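Local coordinates for type IV pilus assembly protein PilF (Thermus thermophilus HB8, PDB 5OIU) that probably powers type IV pilus assembly as a hexameric motor ATPase, turning ATP binding and hydrolysis into movement between its subunits, at residues C[30-33]-C[38-41]. Residues are numbered along the deposited sequence; the frame is centred on the assembly and turned at random.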
# COMPACT_ATOMS: atom_id res chain seq x y z
N GLU C 30 -22.84 8.81 38.95
CA GLU C 30 -22.88 7.36 38.79
C GLU C 30 -24.30 6.82 38.85
O GLU C 30 -24.92 6.86 39.92
CB GLU C 30 -22.04 6.67 39.88
CG GLU C 30 -20.75 7.36 40.28
CD GLU C 30 -19.83 6.42 41.06
OE1 GLU C 30 -18.59 6.52 40.92
OE2 GLU C 30 -20.36 5.56 41.82
N PRO C 31 -24.82 6.25 37.78
CA PRO C 31 -26.03 5.42 37.91
C PRO C 31 -25.73 4.17 38.72
O PRO C 31 -24.71 3.50 38.51
CB PRO C 31 -26.39 5.09 36.45
CG PRO C 31 -25.08 5.09 35.76
CD PRO C 31 -24.22 6.13 36.44
N ARG C 32 -26.59 3.87 39.68
CA ARG C 32 -26.52 2.65 40.49
C ARG C 32 -27.79 1.82 40.24
O ARG C 32 -28.56 2.08 39.32
CB ARG C 32 -26.32 3.00 41.97
CG ARG C 32 -24.86 3.33 42.33
CD ARG C 32 -24.69 3.96 43.72
NE ARG C 32 -23.36 4.57 43.88
CZ ARG C 32 -22.94 5.21 44.98
NH1 ARG C 32 -21.72 5.74 45.02
NH2 ARG C 32 -23.75 5.32 46.03
N GLN C 33 -28.00 0.80 41.07
CA GLN C 33 -29.12 -0.11 40.82
C GLN C 33 -30.46 0.59 41.02
O GLN C 33 -31.36 0.46 40.17
CB GLN C 33 -29.02 -1.32 41.73
CG GLN C 33 -29.96 -2.45 41.40
CD GLN C 33 -29.69 -3.65 42.28
OE1 GLN C 33 -29.53 -3.51 43.50
NE2 GLN C 33 -29.60 -4.84 41.67
N VAL C 38 -24.28 11.17 43.14
CA VAL C 38 -23.34 12.20 42.74
C VAL C 38 -22.28 12.29 43.81
O VAL C 38 -22.60 12.42 45.00
CB VAL C 38 -24.05 13.55 42.53
CG1 VAL C 38 -23.07 14.68 42.21
CG2 VAL C 38 -25.08 13.42 41.45
N ARG C 39 -21.02 12.18 43.41
CA ARG C 39 -19.90 12.29 44.34
C ARG C 39 -18.97 13.40 43.87
O ARG C 39 -18.86 13.68 42.67
CB ARG C 39 -19.13 10.97 44.45
CG ARG C 39 -19.97 9.76 44.92
CD ARG C 39 -19.48 8.43 44.27
NE ARG C 39 -18.42 7.77 45.03
CZ ARG C 39 -17.72 6.72 44.61
NH1 ARG C 39 -17.98 6.17 43.43
NH2 ARG C 39 -16.77 6.19 45.38
N LEU C 40 -18.30 14.04 44.83
CA LEU C 40 -17.27 15.04 44.58
C LEU C 40 -15.96 14.53 45.16
O LEU C 40 -15.94 14.05 46.29
CB LEU C 40 -17.62 16.39 45.23
CG LEU C 40 -18.93 17.12 44.89
CD1 LEU C 40 -19.07 18.48 45.58
CD2 LEU C 40 -19.09 17.29 43.38
N ARG C 41 -14.86 14.63 44.40
CA ARG C 41 -13.54 14.43 45.01
C ARG C 41 -13.05 15.73 45.65
O ARG C 41 -12.79 16.74 44.96
CB ARG C 41 -12.51 13.90 44.00
CG ARG C 41 -11.35 13.20 44.72
CD ARG C 41 -10.26 12.63 43.81
NE ARG C 41 -10.75 11.53 42.97
CZ ARG C 41 -10.75 10.25 43.35
NH1 ARG C 41 -10.27 9.93 44.55
NH2 ARG C 41 -11.20 9.31 42.52
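The carboxylate of Glu30 receives the guanidinium of Arg39 from the adjacent strand, and the two flat groups stand almost perpendicular, their planes 84° apart. OE1 of Glu30 lies 2.6 Å from NH1 of Arg39, at the guanidinium edge and near its plane; that NH1 also comes 2.9 Å from OE2 of Glu30. The salt bridge is short, but its hydrogen bond to OE1 is bent and weak, with an N-H...O angle of 122°. Bends at the second and third torsions of Arg39 set NH1 against the acid. Arg32, by contrast, runs extended from CG to NE, and its NH1 makes a weak, long salt bridge of 3.5 Å with OE2 of Glu30. The same NH1 comes 3.6 Å from CD of Arg39 and lies over one face of the Arg39 guanidinium, the two guanidinium planes being 64° apart. The three residues form a salt-bridge network centred on the carboxylate, which probably offsets the arginines' like charge. OE1 also makes a salt bridge with Lys106 and accepts a hydrogen bond from Asn188 of the second subunit. NH2 of Arg39 donates to the carbonyls of Lys171 and Pro169 of that subunit, tying the network to the interface. A leucine in place of Arg39 would probably leave Glu30 without its charge partner on strand 36-42, with Lys106 and Arg32 remaining, and take this donor from the two carbonyls. The contact lies near the turn end of hairpin 26-31/36-42, within the six-stranded antiparallel sheet; strand 45-52 flanks 36-42, and helix 6-22 packs against Val38 and Leu40.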